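Long-range contacts in cleavage stimulation factor 77 (Encephalitozoon cuniculi, PDB 2UY1), which probably serves in the nucleus as a helical-repeat scaffold protein in mRNA 3'-end processing, and may take part in mRNA binding: residues A232-E237 with Y252-E258; M198-N203 with F218-L223; D257-Y262 with N291-V296. All coordinates share one frame; numbering follows the deposited sequence.

Interaction 1 of 3, residues A232-E237 with Y252-E258; sequences AKKVVE and YGLVMDE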
loop_
_atom_site.group_PDB
_atom_site.type_symbol
_atom_site.label_atom_id
_atom_site.label_comp_id
_atom_site.label_asym_id
_atom_site.label_seq_id
_atom_site.Cartn_x
_atom_site.Cartn_y
_atom_site.Cartn_z
ATOM N N ALA B 232 8.437 39.182 12.207
ATOM C CA ALA B 232 8.167 37.730 12.162
ATOM C C ALA B 232 9.074 36.933 13.112
ATOM O O ALA B 232 8.608 35.996 13.784
ATOM C CB ALA B 232 8.306 37.196 10.728
ATOM N N LYS B 233 10.368 37.298 13.152
ATOM C CA LYS B 233 11.381 36.557 13.944
ATOM C C LYS B 233 11.075 36.650 15.409
ATOM O O LYS B 233 11.281 35.716 16.165
ATOM C CB LYS B 233 12.795 37.117 13.696
ATOM C CG LYS B 233 13.946 36.330 14.407
ATOM C CD LYS B 233 15.294 36.613 13.725
ATOM C CE LYS B 233 16.472 35.849 14.319
ATOM N NZ LYS B 233 17.686 35.753 13.368
ATOM N N LYS B 234 10.564 37.806 15.806
ATOM C CA LYS B 234 10.196 38.040 17.175
ATOM C C LYS B 234 8.974 37.218 17.556
ATOM O O LYS B 234 8.935 36.663 18.660
ATOM C CB LYS B 234 10.016 39.554 17.445
ATOM C CG LYS B 234 11.363 40.271 17.708
ATOM C CD LYS B 234 11.807 41.255 16.612
ATOM C CE LYS B 234 12.701 42.395 17.189
ATOM N NZ LYS B 234 13.539 43.119 16.131
ATOM N N VAL B 235 8.000 37.125 16.635
ATOM C CA VAL B 235 6.763 36.284 16.827
ATOM C C VAL B 235 7.134 34.785 17.021
ATOM O O VAL B 235 6.508 34.090 17.814
ATOM C CB VAL B 235 5.748 36.418 15.629
ATOM C CG1 VAL B 235 4.555 35.458 15.782
ATOM C CG2 VAL B 235 5.224 37.838 15.487
ATOM N N VAL B 236 8.153 34.322 16.293
ATOM C CA VAL B 236 8.612 32.925 16.366
ATOM C C VAL B 236 9.319 32.638 17.676
ATOM O O VAL B 236 9.050 31.602 18.311
ATOM C CB VAL B 236 9.532 32.504 15.215
ATOM C CG1 VAL B 236 9.965 31.047 15.405
ATOM C CG2 VAL B 236 8.831 32.659 13.873
ATOM N N GLU B 237 10.232 33.544 18.059
ATOM C CA GLU B 237 10.920 33.484 19.373
ATOM C C GLU B 237 9.875 33.414 20.469
ATOM O O GLU B 237 9.949 32.608 21.378
ATOM C CB GLU B 237 11.794 34.722 19.554
ATOM C CG GLU B 237 13.082 34.616 18.785
ATOM C CD GLU B 237 13.795 35.915 18.500
ATOM O OE1 GLU B 237 13.431 36.965 19.080
ATOM O OE2 GLU B 237 14.766 35.878 17.695
ATOM N N TYR B 252 12.404 28.411 12.801
ATOM C CA TYR B 252 13.363 29.435 13.296
ATOM C C TYR B 252 14.802 29.206 12.782
ATOM O O TYR B 252 15.369 30.067 12.166
ATOM C CB TYR B 252 13.313 29.429 14.843
ATOM C CG TYR B 252 14.035 30.616 15.530
ATOM C CD1 TYR B 252 13.585 31.931 15.368
ATOM C CD2 TYR B 252 15.138 30.391 16.370
ATOM C CE1 TYR B 252 14.268 33.016 16.001
ATOM C CE2 TYR B 252 15.817 31.448 17.008
ATOM C CZ TYR B 252 15.382 32.758 16.824
ATOM O OH TYR B 252 16.057 33.817 17.493
ATOM N N GLY B 253 15.381 28.027 12.946
ATOM C CA GLY B 253 16.759 27.852 12.485
ATOM C C GLY B 253 16.878 28.147 10.997
ATOM O O GLY B 253 17.718 28.931 10.561
ATOM N N LEU B 254 16.002 27.526 10.202
ATOM C CA LEU B 254 16.136 27.635 8.767
ATOM C C LEU B 254 15.678 28.972 8.177
ATOM O O LEU B 254 16.342 29.514 7.304
ATOM C CB LEU B 254 15.424 26.468 8.057
ATOM C CG LEU B 254 15.627 26.361 6.533
ATOM C CD1 LEU B 254 17.086 26.185 6.084
ATOM C CD2 LEU B 254 14.694 25.216 6.006
ATOM N N VAL B 255 14.512 29.440 8.567
ATOM C CA VAL B 255 13.878 30.578 7.869
ATOM C C VAL B 255 14.460 31.907 8.406
ATOM O O VAL B 255 14.628 32.888 7.663
ATOM C CB VAL B 255 12.342 30.534 8.072
ATOM C CG1 VAL B 255 11.650 31.890 7.812
ATOM C CG2 VAL B 255 11.710 29.416 7.212
ATOM N N MET B 256 14.780 31.895 9.694
ATOM C CA MET B 256 15.315 33.093 10.376
ATOM C C MET B 256 16.830 33.063 10.579
ATOM O O MET B 256 17.354 33.953 11.266
ATOM C CB MET B 256 14.640 33.247 11.726
ATOM C CG MET B 256 13.167 33.116 11.650
ATOM S SD MET B 256 12.517 34.504 10.780
ATOM C CE MET B 256 10.745 34.225 10.914
ATOM N N ASP B 257 17.512 32.071 9.998
ATOM C CA ASP B 257 18.968 32.000 9.898
ATOM C C ASP B 257 19.672 31.947 11.269
ATOM O O ASP B 257 20.586 32.738 11.551
ATOM C CB ASP B 257 19.489 33.174 9.059
ATOM C CG ASP B 257 20.932 32.995 8.598
ATOM O OD1 ASP B 257 21.473 31.888 8.768
ATOM O OD2 ASP B 257 21.535 33.980 8.080
ATOM N N GLU B 258 19.291 30.960 12.078
ATOM C CA GLU B 258 19.853 30.802 13.439
ATOM C C GLU B 258 20.399 29.380 13.710
ATOM O O GLU B 258 19.686 28.555 14.335
ATOM C CB GLU B 258 18.796 31.160 14.465
ATOM C CG GLU B 258 18.425 32.619 14.524
ATOM C CD GLU B 258 19.543 33.518 15.116
ATOM O OE1 GLU B 258 20.288 33.051 16.042
ATOM O OE2 GLU B 258 19.652 34.671 14.641
#
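Tyr-252 opens the contact with Lys-233, Val-236 and Glu-237 on the neighbouring helix. With CG anti to the backbone N (chi1 -169°), it presents an edge to the aliphatic part of Lys-233, where CE1 lies 3.7 Å from Lys-233 CG. Val-236 CG1 packs obliquely against the same ring, 3.7 Å from Tyr-252 CD1. At the ring's far end, Tyr-252 OH donates to Glu-237 OE2, although the modelled separation is so short that its exact length is doubtful. Further along, Met-256 is where the chain leaves helical geometry. Its side chain, bent at chi2 (-69°), runs past that of Lys-233 in the opposite direction. The methyl at its tip reaches both Ala-232 and Val-236: Met-256 CE stands 3.8 Å from Ala-232 CB and 3.9 Å from Val-236 CG2. Ser-220 of helix 213-225 also touches these three residues. The carbonyl O of Met-256 is directed at the end of the Lys-233 side chain and takes a hydrogen bond, in the carbonyl plane, from its NZ at 2.8 Å. The chain then turns through Asp-257, which has positive phi, and Glu-258 N bonds back to Gly-253 O. The Glu-258 side chain crosses the end of the lysine at about a right angle and forms a salt bridge from its anti side, OE2 to Lys-233 NZ, at 2.6 Å. The extended lysine thus ties helix 229-242 to the residues that follow helix 247-255 by two bonds. Antiparallel packing of consecutive helices is typical of TPR-like helical repeats, the class of the Suppressor of forked family.

Interaction 2 of 3, residues M198-N203 with F218-L223; sequences MHFIHN and FYSEYL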
loop_
_atom_site.group_PDB
_atom_site.type_symbol
_atom_site.label_atom_id
_atom_site.label_comp_id
_atom_site.label_asym_id
_atom_site.label_seq_id
_atom_site.Cartn_x
_atom_site.Cartn_y
_atom_site.Cartn_z
ATOM N N MET B 198 -5.437 42.750 9.534
ATOM C CA MET B 198 -4.765 41.432 9.521
ATOM C C MET B 198 -3.893 41.231 10.781
ATOM O O MET B 198 -3.761 40.108 11.304
ATOM C CB MET B 198 -3.891 41.301 8.251
ATOM C CG MET B 198 -4.671 41.055 6.919
ATOM S SD MET B 198 -6.078 39.936 7.078
ATOM C CE MET B 198 -5.272 38.409 7.621
ATOM N N HIS B 199 -3.288 42.319 11.254
ATOM C CA HIS B 199 -2.523 42.285 12.507
ATOM C C HIS B 199 -3.441 41.873 13.644
ATOM O O HIS B 199 -3.118 40.952 14.375
ATOM C CB HIS B 199 -1.872 43.631 12.794
ATOM C CG HIS B 199 -0.682 43.931 11.919
ATOM N ND1 HIS B 199 0.417 43.105 11.843
ATOM C CD2 HIS B 199 -0.398 44.999 11.137
ATOM C CE1 HIS B 199 1.319 43.637 11.039
ATOM N NE2 HIS B 199 0.848 44.790 10.594
ATOM N N PHE B 200 -4.616 42.507 13.748
ATOM C CA PHE B 200 -5.565 42.199 14.822
ATOM C C PHE B 200 -5.924 40.727 14.806
ATOM O O PHE B 200 -5.911 40.066 15.850
ATOM C CB PHE B 200 -6.864 43.029 14.735
ATOM C CG PHE B 200 -7.954 42.475 15.577
ATOM C CD1 PHE B 200 -8.019 42.779 16.933
ATOM C CD2 PHE B 200 -8.863 41.592 15.053
ATOM C CE1 PHE B 200 -8.995 42.223 17.721
ATOM C CE2 PHE B 200 -9.867 41.019 15.845
ATOM C CZ PHE B 200 -9.940 41.343 17.165
ATOM N N ILE B 201 -6.303 40.234 13.622
ATOM C CA ILE B 201 -6.762 38.851 13.477
ATOM C C ILE B 201 -5.670 37.880 13.932
ATOM O O ILE B 201 -5.948 37.009 14.738
ATOM C CB ILE B 201 -7.316 38.582 12.007
ATOM C CG1 ILE B 201 -8.694 39.274 11.835
ATOM C CG2 ILE B 201 -7.355 37.107 11.657
ATOM C CD1 ILE B 201 -9.395 39.053 10.469
ATOM N N HIS B 202 -4.432 38.049 13.456
ATOM C CA HIS B 202 -3.319 37.155 13.827
ATOM C C HIS B 202 -2.962 37.255 15.333
ATOM O O HIS B 202 -2.716 36.243 15.992
ATOM C CB HIS B 202 -2.054 37.466 13.015
ATOM C CG HIS B 202 -2.096 36.984 11.592
ATOM N ND1 HIS B 202 -2.467 37.798 10.537
ATOM C CD2 HIS B 202 -1.799 35.776 11.051
ATOM C CE1 HIS B 202 -2.442 37.098 9.411
ATOM N NE2 HIS B 202 -2.028 35.872 9.693
ATOM N N ASN B 203 -2.944 38.465 15.878
ATOM C CA ASN B 203 -2.670 38.621 17.319
ATOM C C ASN B 203 -3.770 38.051 18.186
ATOM O O ASN B 203 -3.487 37.369 19.178
ATOM C CB ASN B 203 -2.460 40.079 17.674
ATOM C CG ASN B 203 -1.088 40.543 17.358
ATOM O OD1 ASN B 203 -0.895 41.405 16.495
ATOM N ND2 ASN B 203 -0.102 39.963 18.024
ATOM N N PHE B 218 1.636 30.946 11.156
ATOM C CA PHE B 218 0.682 31.691 10.295
ATOM C C PHE B 218 1.037 33.187 10.206
ATOM O O PHE B 218 1.161 33.759 9.114
ATOM C CB PHE B 218 -0.761 31.659 10.816
ATOM C CG PHE B 218 -1.420 30.300 10.864
ATOM C CD1 PHE B 218 -0.983 29.205 10.097
ATOM C CD2 PHE B 218 -2.562 30.151 11.636
ATOM C CE1 PHE B 218 -1.643 27.952 10.161
ATOM C CE2 PHE B 218 -3.220 28.929 11.689
ATOM C CZ PHE B 218 -2.748 27.826 10.964
ATOM N N TYR B 219 1.197 33.811 11.370
ATOM C CA TYR B 219 1.588 35.234 11.482
ATOM C C TYR B 219 2.975 35.502 10.950
ATOM O O TYR B 219 3.194 36.489 10.227
ATOM C CB TYR B 219 1.478 35.711 12.943
ATOM C CG TYR B 219 1.393 37.227 13.129
ATOM C CD1 TYR B 219 0.937 38.048 12.106
ATOM C CD2 TYR B 219 1.661 37.815 14.361
ATOM C CE1 TYR B 219 0.792 39.414 12.279
ATOM C CE2 TYR B 219 1.573 39.198 14.543
ATOM C CZ TYR B 219 1.134 39.984 13.527
ATOM O OH TYR B 219 1.041 41.353 13.709
ATOM N N SER B 220 3.937 34.662 11.310
ATOM C CA SER B 220 5.291 34.824 10.784
ATOM C C SER B 220 5.258 34.913 9.243
ATOM O O SER B 220 5.889 35.797 8.634
ATOM C CB SER B 220 6.159 33.637 11.246
ATOM O OG SER B 220 7.438 33.648 10.595
ATOM N N GLU B 221 4.509 33.979 8.633
ATOM C CA GLU B 221 4.406 33.883 7.170
ATOM C C GLU B 221 3.714 35.105 6.613
ATOM O O GLU B 221 4.206 35.688 5.680
ATOM C CB GLU B 221 3.695 32.625 6.713
ATOM C CG GLU B 221 4.559 31.339 6.751
ATOM C CD GLU B 221 5.806 31.367 5.872
ATOM O OE1 GLU B 221 5.690 31.281 4.622
ATOM O OE2 GLU B 221 6.922 31.412 6.428
ATOM N N TYR B 222 2.618 35.521 7.241
ATOM C CA TYR B 222 1.952 36.763 6.859
ATOM C C TYR B 222 2.926 37.939 6.901
ATOM O O TYR B 222 3.018 38.724 5.957
ATOM C CB TYR B 222 0.746 37.039 7.745
ATOM C CG TYR B 222 0.228 38.427 7.507
ATOM C CD1 TYR B 222 -0.467 38.735 6.332
ATOM C CD2 TYR B 222 0.455 39.448 8.433
ATOM C CE1 TYR B 222 -0.953 40.034 6.090
ATOM C CE2 TYR B 222 -0.028 40.740 8.202
ATOM C CZ TYR B 222 -0.721 41.026 7.031
ATOM O OH TYR B 222 -1.183 42.307 6.790
ATOM N N LEU B 223 3.667 38.037 7.996
ATOM C CA LEU B 223 4.575 39.155 8.226
ATOM C C LEU B 223 5.700 39.170 7.217
ATOM O O LEU B 223 6.107 40.247 6.785
ATOM C CB LEU B 223 5.173 39.077 9.624
ATOM C CG LEU B 223 4.268 39.660 10.708
ATOM C CD1 LEU B 223 4.934 39.388 12.051
ATOM C CD2 LEU B 223 3.922 41.164 10.521
HETATM O O HOH W 1 -1.510 33.987 7.743
#
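Met-198 O is held twice by His-202, the residue whose imidazole packs against Tyr-219 and Tyr-222 of the facing helix. His-202 N makes the ordinary helical bond, while ND1 approaches from the opposite face of the carbonyl plane, 2.8 Å from Met-198 O. The two segments belong to an antiparallel helix pair of the TPR-like fold, their axes 10.2 Å apart and at 160°. With its ring orientation fixed by that bond, His-202 lies nearly parallel to both tyrosines but slid past them, its CE1 3.5 Å from Tyr-222 CG. His-199 sits differently. The edge of Tyr-222 points at its face in a T-shaped pair with planes at 84°, and Leu-223 CD2 comes to the ring's edge, 3.6 Å from His-199 CE1. Also at that edge, His-199 ND1 and Tyr-219 OH share a hydrogen bond of 2.6 Å in which either may donate. NE2 of the same ring is bonded to Glu-195, so both ring nitrogens have partners. Leu-223 CD1 covers the face of Tyr-219 opposite the one that meets His-202. The ring of Tyr-222 reaches over to Met-198, its CZ 3.4 Å from Met-198 CB, while helix 173-184 touches Met-198 and His-202 as well. One water bridges the two helices, lying 2.8 Å from His-202 NE2 and donating a hydrogen bond to Phe-218 O.

Interaction 3 of 3, residues D257-Y262 with N291-V296; sequences DEEAVY and NHLNYV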
loop_
_atom_site.group_PDB
_atom_site.type_symbol
_atom_site.label_atom_id
_atom_site.label_comp_id
_atom_site.label_asym_id
_atom_site.label_seq_id
_atom_site.Cartn_x
_atom_site.Cartn_y
_atom_site.Cartn_z
ATOM N N ASP B 257 17.512 32.071 9.998
ATOM C CA ASP B 257 18.968 32.000 9.898
ATOM C C ASP B 257 19.672 31.947 11.269
ATOM O O ASP B 257 20.586 32.738 11.551
ATOM C CB ASP B 257 19.489 33.174 9.059
ATOM C CG ASP B 257 20.932 32.995 8.598
ATOM O OD1 ASP B 257 21.473 31.888 8.768
ATOM O OD2 ASP B 257 21.535 33.980 8.080
ATOM N N GLU B 258 19.291 30.960 12.078
ATOM C CA GLU B 258 19.853 30.802 13.439
ATOM C C GLU B 258 20.399 29.380 13.710
ATOM O O GLU B 258 19.686 28.555 14.335
ATOM C CB GLU B 258 18.796 31.160 14.465
ATOM C CG GLU B 258 18.425 32.619 14.524
ATOM C CD GLU B 258 19.543 33.518 15.116
ATOM O OE1 GLU B 258 20.288 33.051 16.042
ATOM O OE2 GLU B 258 19.652 34.671 14.641
ATOM N N GLU B 259 21.655 29.116 13.292
ATOM C CA GLU B 259 22.286 27.768 13.356
ATOM C C GLU B 259 22.372 27.226 14.773
ATOM O O GLU B 259 22.500 26.008 14.984
ATOM C CB GLU B 259 23.693 27.777 12.712
ATOM C CG GLU B 259 24.175 26.404 12.271
ATOM C CD GLU B 259 25.503 26.350 11.533
ATOM O OE1 GLU B 259 26.012 27.376 11.021
ATOM O OE2 GLU B 259 26.042 25.221 11.419
ATOM N N ALA B 260 22.306 28.123 15.760
ATOM C CA ALA B 260 22.487 27.728 17.182
ATOM C C ALA B 260 21.407 26.796 17.694
ATOM O O ALA B 260 21.617 26.043 18.675
ATOM C CB ALA B 260 22.584 28.967 18.116
ATOM N N VAL B 261 20.245 26.843 17.044
ATOM C CA VAL B 261 19.101 26.045 17.504
ATOM C C VAL B 261 19.354 24.546 17.455
ATOM O O VAL B 261 18.914 23.796 18.338
ATOM C CB VAL B 261 17.715 26.496 16.865
ATOM C CG1 VAL B 261 17.559 28.043 17.000
ATOM C CG2 VAL B 261 17.559 26.019 15.432
ATOM N N TYR B 262 20.117 24.118 16.463
ATOM C CA TYR B 262 20.399 22.716 16.278
ATOM C C TYR B 262 21.225 22.167 17.434
ATOM O O TYR B 262 20.850 21.134 18.017
ATOM C CB TYR B 262 21.068 22.506 14.932
ATOM C CG TYR B 262 20.249 23.125 13.799
ATOM C CD1 TYR B 262 18.985 22.618 13.484
ATOM C CD2 TYR B 262 20.741 24.201 13.048
ATOM C CE1 TYR B 262 18.201 23.203 12.462
ATOM C CE2 TYR B 262 19.977 24.783 12.007
ATOM C CZ TYR B 262 18.725 24.259 11.733
ATOM O OH TYR B 262 17.974 24.777 10.743
ATOM N N ASN B 291 18.070 18.024 9.880
ATOM C CA ASN B 291 17.652 19.394 9.644
ATOM C C ASN B 291 18.760 20.440 9.730
ATOM O O ASN B 291 18.750 21.447 9.000
ATOM C CB ASN B 291 16.378 19.727 10.433
ATOM C CG ASN B 291 15.084 19.254 9.651
ATOM O OD1 ASN B 291 14.752 19.790 8.606
ATOM N ND2 ASN B 291 14.441 18.232 10.146
ATOM N N HIS B 292 19.777 20.081 10.507
ATOM C CA HIS B 292 20.972 20.868 10.712
ATOM C C HIS B 292 21.803 20.707 9.487
ATOM O O HIS B 292 22.212 21.707 8.911
ATOM C CB HIS B 292 21.708 20.394 11.983
ATOM C CG HIS B 292 22.933 21.196 12.331
ATOM N ND1 HIS B 292 23.904 20.962 13.245
ATOM C CD2 HIS B 292 23.228 22.417 11.757
ATOM C CE1 HIS B 292 24.767 22.036 13.202
ATOM N NE2 HIS B 292 24.341 22.895 12.295
ATOM N N LEU B 293 21.976 19.469 9.003
ATOM C CA LEU B 293 22.652 19.246 7.712
ATOM C C LEU B 293 22.018 20.023 6.577
ATOM O O LEU B 293 22.747 20.571 5.730
ATOM C CB LEU B 293 22.737 17.735 7.313
ATOM C CG LEU B 293 23.737 16.877 8.108
ATOM C CD1 LEU B 293 23.411 15.396 7.904
ATOM C CD2 LEU B 293 25.162 17.143 7.716
ATOM N N ASN B 294 20.668 20.035 6.534
ATOM C CA ASN B 294 19.903 20.761 5.499
ATOM C C ASN B 294 20.172 22.236 5.530
ATOM O O ASN B 294 20.336 22.879 4.461
ATOM C CB ASN B 294 18.376 20.602 5.645
ATOM C CG ASN B 294 17.596 21.418 4.599
ATOM O OD1 ASN B 294 17.671 21.151 3.408
ATOM N ND2 ASN B 294 16.849 22.403 5.047
ATOM N N TYR B 295 20.181 22.768 6.751
ATOM C CA TYR B 295 20.552 24.177 7.021
ATOM C C TYR B 295 21.915 24.503 6.399
ATOM O O TYR B 295 22.066 25.490 5.648
ATOM C CB TYR B 295 20.556 24.483 8.541
ATOM C CG TYR B 295 21.146 25.865 8.877
ATOM C CD1 TYR B 295 20.312 26.971 9.111
ATOM C CD2 TYR B 295 22.538 26.091 8.862
ATOM C CE1 TYR B 295 20.864 28.252 9.404
ATOM C CE2 TYR B 295 23.068 27.406 9.066
ATOM C CZ TYR B 295 22.235 28.449 9.365
ATOM O OH TYR B 295 22.769 29.726 9.629
ATOM N N VAL B 296 22.900 23.670 6.708
ATOM C CA VAL B 296 24.249 23.875 6.244
ATOM C C VAL B 296 24.385 23.733 4.746
ATOM O O VAL B 296 25.077 24.522 4.142
ATOM C CB VAL B 296 25.280 23.020 7.013
ATOM C CG1 VAL B 296 26.676 23.158 6.393
ATOM C CG2 VAL B 296 25.327 23.439 8.452
HETATM O O HOH W 2 25.452 30.066 10.826
#
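Glu-259 faces Tyr-295 and Tyr-262 faces His-292, so that residues 257-262, which lead into helix 260-269, run antiparallel to helix 282-300, with CA of Tyr-262 only 5.9 Å from CA of His-292. Tyr-262 lays one face of its ring on His-292. The histidine CA is over the centre of that face, 3.8 Å from the Tyr-262 ring centroid, while Tyr-262 CB in turn sits over the imidazole; the two rings are nearly parallel but slid apart, with planes at 13°. The opposite face of Tyr-262 is covered by Val-261 CG2. Toward Tyr-295 the same ring turns its edge, giving an offset edge-to-face pair in which Tyr-262 CE2 comes within 3.5 Å of Tyr-295 CG. Glu-259 crosses Tyr-295 at about a right angle: its CA is above one face, toward the rim, and its extended chain, with CG opposite the backbone N (chi1 -158°), carries the carboxylate past the ring to the imidazole. There His-292 NE2 donates a nearly straight bond of 3.0 Å, in its ring plane, to the anti lone pair of Glu-259 OE2. That oxygen also touches a methyl, lying 3.5 Å from Val-296 CG2. The second carboxylate oxygen, OE1, is joined to Tyr-295 OH by a water that donates to both. Tyr-295 OH in turn donates to Asp-257 OD1 at 2.7 Å, an oxygen whose position is less certain. On the far side of the long helix, Leu-293 packs on helices 302-311 and 319-333. An aromatic cluster with a polar border thus joins two consecutive helices, 260-269 and 282-300, in an array of antiparallel helices, consistent with the HAT-repeat fold of Suppressor of forked proteins.

Overall arrangement
Along the chain the contacts come in series, interaction 2 first, then interaction 1, then interaction 3, all inside one all-helical Suppressor of forked range. Interactions 1 and 2 have centres about 15 Å apart and meet where helix 213-225 packs on helix 229-242, Ser-220 touching Ala-232 and Val-236, and also Met-256 beyond helix 247-255. Interactions 1 and 3, about 11 Å apart between centres, share Asp-257 and Glu-258 in the turn from helix 247-255 to helix 260-269. Interactions 2 and 3 do not touch, their nearest atoms being about 10 Å apart. Helices 193-208 to 282-300 thus form a continuous stack, each contact resting on the next, consistent with an elongated scaffold.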